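Local coordinates for ABC transporter substrate-binding protein (Vibrio cholerae, PDB 3LKV), which probably serves as the substrate-binding protein of an ABC transporter, holding an amino acid, phenylalanine in this crystal, between its two sheet-centred halves, at residues A9-S14 with A256-K261; D31-K36 with L44-K49; V94-T99 with Y244-Q249. One frame throughout, in Å; residues are numbered along the deposited sequence.

Contact 1: A9-S14 with A256-K261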
ATOM      1  N   ALA A   9      -1.984  13.755 -10.416  1.00 31.22           N
ATOM      2  CA  ALA A   9      -0.590  14.039 -10.126  1.00 29.06           C
ATOM      3  C   ALA A   9       0.211  12.736 -10.160  1.00 27.88           C
ATOM      4  O   ALA A   9      -0.220  11.698  -9.602  1.00 26.73           O
ATOM      5  CB  ALA A   9      -0.465  14.666  -8.777  1.00 28.86           C
ATOM      6  N   LYS A  10       1.371  12.786 -10.777  1.00 25.55           N
ATOM      7  CA  LYS A  10       2.245  11.625 -10.831  1.00 26.05           C
ATOM      8  C   LYS A  10       3.535  11.915 -10.087  1.00 23.79           C
ATOM      9  O   LYS A  10       4.295  12.772 -10.466  1.00 22.45           O
ATOM     10  CB  LYS A  10       2.527  11.242 -12.270  1.00 26.90           C
ATOM     11  CG  LYS A  10       3.273   9.890 -12.453  1.00 31.87           C
ATOM     12  CD  LYS A  10       3.086   9.347 -13.949  1.00 38.14           C
ATOM     13  CE  LYS A  10       4.276   8.470 -14.471  1.00 41.75           C
ATOM     14  NZ  LYS A  10       4.188   6.979 -14.228  1.00 42.08           N
ATOM     15  N   VAL A  11       3.721  11.203  -8.993  1.00 22.07           N
ATOM     16  CA  VAL A  11       4.850  11.363  -8.095  1.00 20.50           C
ATOM     17  C   VAL A  11       5.607  10.032  -8.088  1.00 21.11           C
ATOM     18  O   VAL A  11       5.021   8.993  -7.769  1.00 20.59           O
ATOM     19  CB  VAL A  11       4.366  11.751  -6.710  1.00 19.47           C
ATOM     20  CG1 VAL A  11       5.540  11.839  -5.703  1.00 16.90           C
ATOM     21  CG2 VAL A  11       3.591  13.124  -6.817  1.00 16.77           C
ATOM     22  N   ALA A  12       6.904  10.088  -8.413  1.00 20.03           N
ATOM     23  CA  ALA A  12       7.733   8.907  -8.501  1.00 20.21           C
ATOM     24  C   ALA A  12       8.836   8.997  -7.452  1.00 19.17           C
ATOM     25  O   ALA A  12       9.577   9.975  -7.431  1.00 19.42           O
ATOM     26  CB  ALA A  12       8.335   8.792  -9.932  1.00 19.14           C
ATOM     27  N   VAL A  13       8.911   7.973  -6.619  1.00 18.64           N
ATOM     28  CA  VAL A  13       9.714   7.953  -5.439  1.00 18.78           C
ATOM     29  C   VAL A  13      10.795   6.906  -5.557  1.00 19.25           C
ATOM     30  O   VAL A  13      10.499   5.726  -5.759  1.00 19.65           O
ATOM     31  CB  VAL A  13       8.890   7.618  -4.192  1.00 20.04           C
ATOM     32  CG1 VAL A  13       9.796   7.673  -2.961  1.00 18.24           C
ATOM     33  CG2 VAL A  13       7.679   8.565  -4.040  1.00 19.14           C
ATOM     34  N   SER A  14      12.043   7.338  -5.467  1.00 18.94           N
ATOM     35  CA  SER A  14      13.172   6.460  -5.488  1.00 19.38           C
ATOM     36  C   SER A  14      13.904   6.480  -4.149  1.00 20.98           C
ATOM     37  O   SER A  14      14.249   7.542  -3.635  1.00 19.89           O
ATOM     38  CB  SER A  14      14.112   6.967  -6.548  1.00 19.77           C
ATOM     39  OG  SER A  14      15.266   6.136  -6.676  1.00 23.50           O
ATOM     40  N   ALA A 256       3.412  22.006  -3.297  1.00 19.40           N
ATOM     41  CA  ALA A 256       3.658  23.364  -3.779  1.00 19.28           C
ATOM     42  C   ALA A 256       4.128  23.269  -5.226  1.00 18.14           C
ATOM     43  O   ALA A 256       3.703  24.036  -6.074  1.00 19.44           O
ATOM     44  CB  ALA A 256       4.688  24.101  -2.871  1.00 18.58           C
ATOM     45  N   ILE A 257       4.936  22.277  -5.543  1.00 17.61           N
ATOM     46  CA  ILE A 257       5.441  22.171  -6.916  1.00 17.07           C
ATOM     47  C   ILE A 257       4.310  21.813  -7.873  1.00 18.45           C
ATOM     48  O   ILE A 257       4.194  22.343  -8.985  1.00 17.57           O
ATOM     49  CB  ILE A 257       6.608  21.153  -6.995  1.00 16.64           C
ATOM     50  CG1 ILE A 257       7.808  21.761  -6.264  1.00 17.80           C
ATOM     51  CG2 ILE A 257       6.960  20.763  -8.448  1.00 14.82           C
ATOM     52  CD1 ILE A 257       8.987  20.842  -5.964  1.00 18.35           C
ATOM     53  N   LEU A 258       3.475  20.894  -7.442  1.00 19.12           N
ATOM     54  CA  LEU A 258       2.363  20.442  -8.274  1.00 20.29           C
ATOM     55  C   LEU A 258       1.443  21.617  -8.603  1.00 21.44           C
ATOM     56  O   LEU A 258       0.831  21.631  -9.631  1.00 23.06           O
ATOM     57  CB  LEU A 258       1.567  19.327  -7.550  1.00 19.53           C
ATOM     58  CG  LEU A 258       2.234  17.929  -7.534  1.00 19.61           C
ATOM     59  CD1 LEU A 258       1.467  17.004  -6.662  1.00 18.32           C
ATOM     60  CD2 LEU A 258       2.356  17.334  -8.938  1.00 15.80           C
ATOM     61  N   GLU A 259       1.378  22.586  -7.722  1.00 21.97           N
ATOM     62  CA  GLU A 259       0.568  23.752  -7.893  1.00 24.43           C
ATOM     63  C   GLU A 259       1.271  24.878  -8.632  1.00 23.66           C
ATOM     64  O   GLU A 259       0.786  25.985  -8.672  1.00 23.85           O
ATOM     65  CB  GLU A 259       0.079  24.231  -6.500  1.00 25.60           C
ATOM     66  CG  GLU A 259      -1.039  23.310  -6.017  1.00 31.62           C
ATOM     67  CD  GLU A 259      -1.175  23.192  -4.497  1.00 40.64           C
ATOM     68  OE1 GLU A 259      -0.774  24.163  -3.767  1.00 40.66           O
ATOM     69  OE2 GLU A 259      -1.704  22.099  -4.079  1.00 43.93           O
ATOM     70  N   GLY A 260       2.397  24.582  -9.246  1.00 23.10           N
ATOM     71  CA  GLY A 260       3.045  25.525 -10.093  1.00 22.98           C
ATOM     72  C   GLY A 260       4.213  26.288  -9.496  1.00 22.56           C
ATOM     73  O   GLY A 260       4.672  27.214 -10.130  1.00 22.95           O
ATOM     74  N   LYS A 261       4.707  25.929  -8.306  1.00 21.68           N
ATOM     75  CA  LYS A 261       5.927  26.550  -7.828  1.00 21.01           C
ATOM     76  C   LYS A 261       7.122  25.967  -8.529  1.00 18.97           C
ATOM     77  O   LYS A 261       7.123  24.767  -8.805  1.00 17.10           O
ATOM     78  CB  LYS A 261       6.099  26.391  -6.322  1.00 21.76           C
ATOM     79  CG  LYS A 261       5.226  27.371  -5.508  1.00 27.31           C
ATOM     80  CD  LYS A 261       5.708  28.817  -5.587  1.00 32.96           C
ATOM     81  CE  LYS A 261       7.023  29.057  -4.717  1.00 36.71           C
ATOM     82  NZ  LYS A 261       7.705  30.397  -4.931  1.00 33.64           N
TER
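The C-terminal end of helix 243-258 lies beside the start of strand 9-15 in the parallel sheet, and Leu-258, in the helix's last turn, makes the touch on Ala-9 and Val-11. Ala-9 CB faces the fork of Leu-258, 3.7 Å from CD1 and 3.9 Å from CD2. CD1 also reaches up the strand, more loosely, to CG2 of Val-11 at 4.4 Å. The leucine gets there because its CG stands anti to its own carbonyl carbon (chi1 -76°), which throws the branched end out toward the strand. It also packs on Val-72 and Asp-71, which ties strand 9-15 to the start of strand 72-76. The helix stops right here, in a Schellman motif: Lys-261 N bonds back to Ala-256 O at 3.1 Å, and Gly-260 N to Ile-257 O at 2.9 Å. Gly-260 is the C-prime residue, with a positive phi of 100° that swings the chain off the helix. Along the strand, side chains alternate in the usual way, and Lys-10, between the two touching residues, points away from the helix. Ile-257, one residue before Leu-258, packs on Val-72 and on Pro-92 and Pro-263 in the loops nearby.

Contact 2: D31-K36 with L44-K49. With ZN (zinc ion), chain C.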
ATOM      1  N   ASP A  31       1.092  10.019   3.513  1.00 22.07           N
ATOM      2  CA  ASP A  31       0.023  10.537   4.394  1.00 22.57           C
ATOM      3  C   ASP A  31      -0.075  12.054   4.287  1.00 22.05           C
ATOM      4  O   ASP A  31      -1.164  12.614   4.269  1.00 21.81           O
ATOM      5  CB  ASP A  31       0.262  10.143   5.853  1.00 24.02           C
ATOM      6  CG  ASP A  31       0.277   8.603   6.077  1.00 26.96           C
ATOM      7  OD1 ASP A  31      -0.123   7.851   5.160  1.00 28.13           O
ATOM      8  OD2 ASP A  31       0.693   8.170   7.184  1.00 29.06           O
ATOM      9  N   GLY A  32       1.063  12.724   4.159  1.00 21.61           N
ATOM     10  CA  GLY A  32       1.042  14.170   4.007  1.00 21.43           C
ATOM     11  C   GLY A  32       0.400  14.577   2.684  1.00 21.17           C
ATOM     12  O   GLY A  32      -0.337  15.570   2.626  1.00 20.03           O
ATOM     13  N   LEU A  33       0.661  13.813   1.625  1.00 20.42           N
ATOM     14  CA  LEU A  33       0.013  14.105   0.318  1.00 20.59           C
ATOM     15  C   LEU A  33      -1.509  13.914   0.430  1.00 21.69           C
ATOM     16  O   LEU A  33      -2.276  14.755  -0.004  1.00 20.24           O
ATOM     17  CB  LEU A  33       0.577  13.230  -0.785  1.00 19.97           C
ATOM     18  CG  LEU A  33       1.950  13.681  -1.284  1.00 17.92           C
ATOM     19  CD1 LEU A  33       2.504  12.665  -2.218  1.00 18.32           C
ATOM     20  CD2 LEU A  33       1.802  15.067  -1.961  1.00 18.89           C
ATOM     21  N   LYS A  34      -1.929  12.865   1.114  1.00 22.79           N
ATOM     22  CA  LYS A  34      -3.352  12.671   1.371  1.00 25.70           C
ATOM     23  C   LYS A  34      -3.968  13.877   2.081  1.00 24.82           C
ATOM     24  O   LYS A  34      -4.977  14.377   1.637  1.00 24.50           O
ATOM     25  CB  LYS A  34      -3.567  11.432   2.242  1.00 26.89           C
ATOM     26  CG  LYS A  34      -5.055  11.013   2.394  1.00 30.92           C
ATOM     27  CD  LYS A  34      -5.098   9.509   2.809  1.00 36.77           C
ATOM     28  CE  LYS A  34      -6.461   8.849   2.597  1.00 40.68           C
ATOM     29  NZ  LYS A  34      -7.516   9.579   3.349  1.00 42.64           N
ATOM     30  N   ALA A  35      -3.355  14.337   3.164  1.00 24.26           N
ATOM     31  CA  ALA A  35      -3.868  15.509   3.872  1.00 25.42           C
ATOM     32  C   ALA A  35      -3.891  16.750   2.958  1.00 26.46           C
ATOM     33  O   ALA A  35      -4.710  17.617   3.135  1.00 26.99           O
ATOM     34  CB  ALA A  35      -3.067  15.766   5.207  1.00 24.62           C
ATOM     35  N   LYS A  36      -3.037  16.819   1.940  1.00 27.14           N
ATOM     36  CA  LYS A  36      -3.085  17.940   0.974  1.00 27.40           C
ATOM     37  C   LYS A  36      -4.090  17.727  -0.163  1.00 27.88           C
ATOM     38  O   LYS A  36      -4.102  18.506  -1.100  1.00 29.16           O
ATOM     39  CB  LYS A  36      -1.702  18.169   0.326  1.00 27.69           C
ATOM     40  CG  LYS A  36      -0.545  18.589   1.268  1.00 30.35           C
ATOM     41  CD  LYS A  36      -0.778  19.994   1.744  1.00 34.86           C
ATOM     42  CE  LYS A  36       0.436  20.578   2.401  1.00 37.61           C
ATOM     43  NZ  LYS A  36       0.308  22.059   2.330  1.00 40.17           N
ATOM     44  N   LEU A  44      -3.948  10.700  -7.471  1.00 22.89           N
ATOM     45  CA  LEU A  44      -2.512  10.593  -7.203  1.00 22.95           C
ATOM     46  C   LEU A  44      -2.069   9.227  -7.670  1.00 22.75           C
ATOM     47  O   LEU A  44      -2.666   8.246  -7.270  1.00 24.38           O
ATOM     48  CB  LEU A  44      -2.195  10.730  -5.694  1.00 21.44           C
ATOM     49  CG  LEU A  44      -0.748  10.438  -5.305  1.00 22.21           C
ATOM     50  CD1 LEU A  44       0.238  11.438  -5.895  1.00 19.44           C
ATOM     51  CD2 LEU A  44      -0.616  10.376  -3.742  1.00 18.19           C
ATOM     52  N   GLU A  45      -1.051   9.187  -8.519  1.00 22.30           N
ATOM     53  CA  GLU A  45      -0.345   7.966  -8.898  1.00 22.03           C
ATOM     54  C   GLU A  45       1.012   8.129  -8.177  1.00 21.85           C
ATOM     55  O   GLU A  45       1.774   9.051  -8.457  1.00 20.86           O
ATOM     56  CB  GLU A  45      -0.161   7.860 -10.424  1.00 21.24           C
ATOM     57  CG  GLU A  45       0.702   6.647 -10.889  1.00 22.69           C
ATOM     58  CD  GLU A  45       1.043   6.670 -12.406  1.00 24.75           C
ATOM     59  OE1 GLU A  45       0.513   7.531 -13.111  1.00 28.34           O
ATOM     60  OE2 GLU A  45       1.817   5.799 -12.913  1.00 28.02           O
ATOM     61  N   PHE A  46       1.286   7.222  -7.265  1.00 21.34           N
ATOM     62  CA  PHE A  46       2.457   7.303  -6.398  1.00 22.50           C
ATOM     63  C   PHE A  46       3.268   6.041  -6.742  1.00 22.37           C
ATOM     64  O   PHE A  46       2.937   4.964  -6.333  1.00 22.31           O
ATOM     65  CB  PHE A  46       1.943   7.291  -4.962  1.00 22.18           C
ATOM     66  CG  PHE A  46       2.967   7.450  -3.926  1.00 22.72           C
ATOM     67  CD1 PHE A  46       3.338   8.693  -3.483  1.00 25.05           C
ATOM     68  CD2 PHE A  46       3.520   6.331  -3.305  1.00 28.41           C
ATOM     69  CE1 PHE A  46       4.254   8.843  -2.440  1.00 24.10           C
ATOM     70  CE2 PHE A  46       4.450   6.475  -2.260  1.00 26.03           C
ATOM     71  CZ  PHE A  46       4.801   7.719  -1.824  1.00 26.09           C
ATOM     72  N   ASP A  47       4.282   6.184  -7.544  1.00 22.60           N
ATOM     73  CA  ASP A  47       5.118   5.044  -7.926  1.00 23.70           C
ATOM     74  C   ASP A  47       6.364   5.094  -7.051  1.00 24.19           C
ATOM     75  O   ASP A  47       6.836   6.161  -6.688  1.00 25.02           O
ATOM     76  CB  ASP A  47       5.551   5.187  -9.381  1.00 24.01           C
ATOM     77  CG  ASP A  47       4.397   5.029 -10.358  1.00 25.00           C
ATOM     78  OD1 ASP A  47       3.505   4.230 -10.073  1.00 25.32           O
ATOM     79  OD2 ASP A  47       4.393   5.670 -11.430  1.00 28.74           O
ATOM     80  N   TYR A  48       6.920   3.933  -6.804  1.00 24.39           N
ATOM     81  CA  TYR A  48       7.915   3.706  -5.805  1.00 24.19           C
ATOM     82  C   TYR A  48       8.873   2.608  -6.310  1.00 23.06           C
ATOM     83  O   TYR A  48       8.451   1.567  -6.785  1.00 22.48           O
ATOM     84  CB  TYR A  48       7.204   3.248  -4.530  1.00 25.16           C
ATOM     85  CG  TYR A  48       8.159   2.627  -3.600  1.00 28.11           C
ATOM     86  CD1 TYR A  48       9.253   3.363  -3.128  1.00 32.61           C
ATOM     87  CD2 TYR A  48       8.070   1.278  -3.271  1.00 30.97           C
ATOM     88  CE1 TYR A  48      10.211   2.779  -2.307  1.00 31.94           C
ATOM     89  CE2 TYR A  48       9.035   0.679  -2.447  1.00 31.10           C
ATOM     90  CZ  TYR A  48      10.097   1.442  -1.990  1.00 30.95           C
ATOM     91  OH  TYR A  48      11.036   0.867  -1.148  1.00 36.00           O
ATOM     92  N   LYS A  49      10.169   2.831  -6.186  1.00 23.16           N
ATOM     93  CA  LYS A  49      11.173   1.809  -6.479  1.00 23.19           C
ATOM     94  C   LYS A  49      12.292   1.887  -5.430  1.00 22.29           C
ATOM     95  O   LYS A  49      12.735   3.003  -5.071  1.00 20.71           O
ATOM     96  CB  LYS A  49      11.774   2.010  -7.868  1.00 24.07           C
ATOM     97  CG  LYS A  49      10.917   1.593  -9.119  1.00 30.05           C
ATOM     98  CD  LYS A  49      10.523   0.082  -9.116  1.00 39.98           C
ATOM     99  CE  LYS A  49       9.897  -0.440 -10.490  1.00 42.28           C
ATOM    100  NZ  LYS A  49      10.950  -0.316 -11.579  1.00 41.73           N
TER
HETATM  101 ZN    ZN C 401       2.729   4.361 -11.852  0.50 31.30          ZN
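The last turns of helix 20-35 pass over the beginning of strand 44-50, closest where the CA atoms of Leu-33 and Leu-44 stand 8.7 Å apart, a spacing bridged by side chains alone. Leu-33 does the work from the helix, and a single methyl, CD1, makes both touches. It meets CD2 of Leu-44 at 4.2 Å, the two leucine side chains crossing at about a right angle, and it lies the same 4.2 Å from CE1 of Phe-46, approaching that ring obliquely. Leu-44 and Phe-46 are two residues apart on the strand, so their side chains rise from the same side, and the Leu-33 methyl touches both. The residues between and after them, Glu-45 and Asp-47, project from the other side of the strand, where they bind a zinc ion. Glu-45 gives one oxygen, OE2, 2.0 Å from the zinc; its CG is anti to the backbone N (chi1 175°) and the chain beyond is extended, which carries the carboxylate out to the metal. Asp-47 chelates with both oxygens, OD1 at 1.9 Å and OD2 at 2.2 Å from the zinc. Glu-45 and Asp-47 of the second subunit also bind zinc here, placing the metal at the subunit interface, and Lys-10 NZ hydrogen-bonds to Glu-45 OE2 and Asp-47 OD2, probably easing the crowding of negative charge. Helix and strand belong to the beta-alpha-beta unit 9-15, 20-35, 44-50: Leu-44 packs on Val-11 and Phe-46 on Val-13 of the adjoining strand, while Leu-33 touches Ala-251 and Val-254 of helix 243-258.

Contact 3: V94-T99 with Y244-Q249. With PHE (phenylalanine), chain B.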
ATOM      1  N   VAL A  94      12.479  16.651  -5.517  1.00 17.15           N
ATOM      2  CA  VAL A  94      12.444  16.975  -4.099  1.00 16.68           C
ATOM      3  C   VAL A  94      13.191  15.864  -3.395  1.00 17.08           C
ATOM      4  O   VAL A  94      12.766  14.714  -3.416  1.00 18.25           O
ATOM      5  CB  VAL A  94      11.040  16.963  -3.571  1.00 15.99           C
ATOM      6  CG1 VAL A  94      11.079  17.212  -2.071  1.00 15.50           C
ATOM      7  CG2 VAL A  94      10.173  18.026  -4.349  1.00 14.29           C
ATOM      8  N   PHE A  95      14.314  16.175  -2.815  1.00 16.63           N
ATOM      9  CA  PHE A  95      15.023  15.152  -2.078  1.00 18.36           C
ATOM     10  C   PHE A  95      14.567  15.256  -0.651  1.00 19.07           C
ATOM     11  O   PHE A  95      14.014  16.290  -0.214  1.00 20.43           O
ATOM     12  CB  PHE A  95      16.545  15.315  -2.154  1.00 18.74           C
ATOM     13  CG  PHE A  95      17.044  16.672  -1.680  1.00 16.88           C
ATOM     14  CD1 PHE A  95      17.134  16.961  -0.336  1.00 20.21           C
ATOM     15  CD2 PHE A  95      17.430  17.620  -2.579  1.00 18.15           C
ATOM     16  CE1 PHE A  95      17.595  18.166   0.092  1.00 17.90           C
ATOM     17  CE2 PHE A  95      17.909  18.865  -2.164  1.00 16.95           C
ATOM     18  CZ  PHE A  95      17.984  19.126  -0.826  1.00 21.02           C
ATOM     19  N   THR A  96      14.757  14.159   0.061  1.00 19.67           N
ATOM     20  CA  THR A  96      14.368  14.066   1.424  1.00 19.58           C
ATOM     21  C   THR A  96      15.236  13.090   2.188  1.00 19.21           C
ATOM     22  O   THR A  96      15.786  12.187   1.645  1.00 19.47           O
ATOM     23  CB  THR A  96      12.855  13.777   1.541  1.00 20.85           C
ATOM     24  OG1 THR A  96      12.483  13.953   2.907  1.00 20.87           O
ATOM     25  CG2 THR A  96      12.451  12.357   1.058  1.00 18.94           C
ATOM     26  N   ALA A  97      15.417  13.362   3.463  1.00 20.99           N
ATOM     27  CA  ALA A  97      16.276  12.616   4.340  1.00 20.67           C
ATOM     28  C   ALA A  97      17.665  12.565   3.770  1.00 21.54           C
ATOM     29  O   ALA A  97      18.340  11.519   3.794  1.00 19.85           O
ATOM     30  CB  ALA A  97      15.689  11.165   4.606  1.00 21.31           C
ATOM     31  N   VAL A  98      18.100  13.717   3.250  1.00 22.04           N
ATOM     32  CA  VAL A  98      19.484  13.849   2.764  1.00 20.67           C
ATOM     33  C   VAL A  98      20.337  14.635   3.774  1.00 20.97           C
ATOM     34  O   VAL A  98      20.020  15.774   4.155  1.00 22.68           O
ATOM     35  CB  VAL A  98      19.532  14.523   1.408  1.00 21.47           C
ATOM     36  CG1 VAL A  98      20.972  15.001   1.104  1.00 18.53           C
ATOM     37  CG2 VAL A  98      18.915  13.577   0.317  1.00 18.67           C
ATOM     38  N   THR A  99      21.426  14.034   4.208  1.00 20.42           N
ATOM     39  CA  THR A  99      22.224  14.561   5.295  1.00 20.27           C
ATOM     40  C   THR A  99      22.843  15.937   4.956  1.00 21.75           C
ATOM     41  O   THR A  99      22.722  16.894   5.740  1.00 21.66           O
ATOM     42  CB  THR A  99      23.340  13.547   5.642  1.00 21.59           C
ATOM     43  OG1 THR A  99      22.750  12.414   6.341  1.00 22.28           O
ATOM     44  CG2 THR A  99      24.478  14.218   6.413  1.00 18.07           C
ATOM     45  N   TYR A 244       9.097  10.095  10.069  1.00 21.92           N
ATOM     46  CA  TYR A 244       7.711  10.152   9.572  1.00 22.39           C
ATOM     47  C   TYR A 244       7.348  11.628   9.363  1.00 22.83           C
ATOM     48  O   TYR A 244       6.842  11.976   8.334  1.00 23.21           O
ATOM     49  CB  TYR A 244       6.738   9.420  10.503  1.00 22.29           C
ATOM     50  CG  TYR A 244       5.308   9.551  10.090  1.00 21.64           C
ATOM     51  CD1 TYR A 244       4.747   8.680   9.180  1.00 22.75           C
ATOM     52  CD2 TYR A 244       4.504  10.545  10.606  1.00 21.53           C
ATOM     53  CE1 TYR A 244       3.416   8.800   8.777  1.00 19.79           C
ATOM     54  CE2 TYR A 244       3.155  10.657  10.234  1.00 21.04           C
ATOM     55  CZ  TYR A 244       2.627   9.794   9.304  1.00 21.17           C
ATOM     56  OH  TYR A 244       1.297   9.908   8.910  1.00 21.32           O
ATOM     57  N   GLN A 245       7.684  12.501  10.308  1.00 23.62           N
ATOM     58  CA  GLN A 245       7.333  13.913  10.171  1.00 24.24           C
ATOM     59  C   GLN A 245       8.090  14.606   9.080  1.00 22.54           C
ATOM     60  O   GLN A 245       7.588  15.551   8.462  1.00 22.61           O
ATOM     61  CB  GLN A 245       7.524  14.688  11.491  1.00 24.42           C
ATOM     62  CG  GLN A 245       6.497  14.333  12.596  1.00 27.63           C
ATOM     63  CD  GLN A 245       5.030  14.404  12.122  1.00 28.45           C
ATOM     64  OE1 GLN A 245       4.662  15.251  11.303  1.00 28.62           O
ATOM     65  NE2 GLN A 245       4.219  13.494  12.623  1.00 26.51           N
ATOM     66  N   ILE A 246       9.324  14.197   8.882  1.00 22.06           N
ATOM     67  CA  ILE A 246      10.095  14.706   7.732  1.00 20.93           C
ATOM     68  C   ILE A 246       9.391  14.323   6.429  1.00 19.92           C
ATOM     69  O   ILE A 246       9.304  15.099   5.505  1.00 20.43           O
ATOM     70  CB  ILE A 246      11.523  14.093   7.716  1.00 21.27           C
ATOM     71  CG1 ILE A 246      12.360  14.654   8.866  1.00 21.29           C
ATOM     72  CG2 ILE A 246      12.221  14.316   6.313  1.00 17.30           C
ATOM     73  CD1 ILE A 246      13.736  13.881   9.058  1.00 22.18           C
ATOM     74  N   GLY A 247       8.884  13.106   6.345  1.00 19.92           N
ATOM     75  CA  GLY A 247       8.096  12.726   5.179  1.00 20.26           C
ATOM     76  C   GLY A 247       6.857  13.609   5.042  1.00 20.02           C
ATOM     77  O   GLY A 247       6.575  14.101   3.959  1.00 19.42           O
ATOM     78  N   VAL A 248       6.138  13.833   6.142  1.00 20.48           N
ATOM     79  CA  VAL A 248       4.987  14.727   6.108  1.00 20.81           C
ATOM     80  C   VAL A 248       5.359  16.113   5.610  1.00 21.58           C
ATOM     81  O   VAL A 248       4.682  16.681   4.744  1.00 22.01           O
ATOM     82  CB  VAL A 248       4.254  14.793   7.481  1.00 22.28           C
ATOM     83  CG1 VAL A 248       3.102  15.874   7.473  1.00 17.78           C
ATOM     84  CG2 VAL A 248       3.714  13.392   7.853  1.00 19.23           C
ATOM     85  N   GLN A 249       6.478  16.650   6.057  1.00 22.16           N
ATOM     86  CA  GLN A 249       6.896  17.963   5.543  1.00 21.95           C
ATOM     87  C   GLN A 249       7.338  17.913   4.102  1.00 20.60           C
ATOM     88  O   GLN A 249       7.240  18.909   3.397  1.00 20.09           O
ATOM     89  CB  GLN A 249       8.073  18.542   6.312  1.00 23.43           C
ATOM     90  CG  GLN A 249       7.889  18.950   7.741  1.00 28.14           C
ATOM     91  CD  GLN A 249       9.248  19.436   8.326  1.00 33.75           C
ATOM     92  OE1 GLN A 249       9.954  20.286   7.750  1.00 35.14           O
ATOM     93  NE2 GLN A 249       9.619  18.856   9.435  1.00 37.94           N
TER
HETATM   94  N   PHE B 601      20.438  10.934   5.671  1.00 25.13           N
HETATM   95  CA  PHE B 601      20.772   9.644   4.945  1.00 25.84           C
HETATM   96  C   PHE B 601      21.235   9.992   3.504  1.00 26.17           C
HETATM   97  O   PHE B 601      21.617  11.179   3.290  1.00 26.52           O
HETATM   98  CB  PHE B 601      19.604   8.647   4.975  1.00 24.95           C
HETATM   99  CG  PHE B 601      19.451   7.938   6.318  1.00 29.64           C
HETATM  100  CD1 PHE B 601      20.371   6.948   6.710  1.00 31.16           C
HETATM  101  CD2 PHE B 601      18.431   8.262   7.185  1.00 29.40           C
HETATM  102  CE1 PHE B 601      20.268   6.332   7.915  1.00 34.33           C
HETATM  103  CE2 PHE B 601      18.312   7.641   8.391  1.00 29.61           C
HETATM  104  CZ  PHE B 601      19.219   6.680   8.786  1.00 31.20           C
HETATM  105  OXT PHE B 601      21.282   9.162   2.569  1.00 26.45           O
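Thr-96, on strand 93-98, meets Ile-246 of helix 243-258 with its hydroxyl. From CB the side chain forks. One branch, OG1, lies anti to the backbone N (chi1 -169°), which directs it at the helix: it touches the CG2 methyl of Ile-246 at 3.4 Å and is hydrogen-bonded to the hydroxyl of Thr-250, one turn further on. The other branch, CG2, sits between the backbone N and the carbonyl carbon; the side chain also touches Val-74, Ile-76 and Leu-120 of the neighbouring strands. Next in the chain, Ala-97 turns a corner with a positive phi of 56°, its N 4.4 Å from Ile-246 CG2. Past the corner the chain grips the bound phenylalanine. The ligand's N donates to Ala-97 O at 2.9 Å and to Thr-99 OG1 at 2.8 Å, while Thr-99 N donates to the ligand's carboxylate O at 3.0 Å (N-H...O 156°). Thr-78, Asp-122 and Asn-203 add further hydrogen bonds. These bonds from 97-99 engage the amino and carboxylate groups that alpha-amino acids share rather than the ring, consistent with an amino-acid pocket.

In the fold
Starting at the N terminus, strand 9-15 leads into helix 20-35 and back to strand 44-50, and contact 2 closes this short loop. Contact 3 closes a far longer one, from strand 93-98 to helix 243-258, a span that takes in most of the second, mixed sheet. The two loops follow in series without crossing, and contact 1 encloses both by bringing the end of that helix back to the first strand. All three contacts reach the same parallel sheet. Contacts 1 and 3 share helix 243-258, where Ile-257 also packs on Val-94; Asp-31 and Tyr-244 probably hydrogen-bond between contacts 2 and 3.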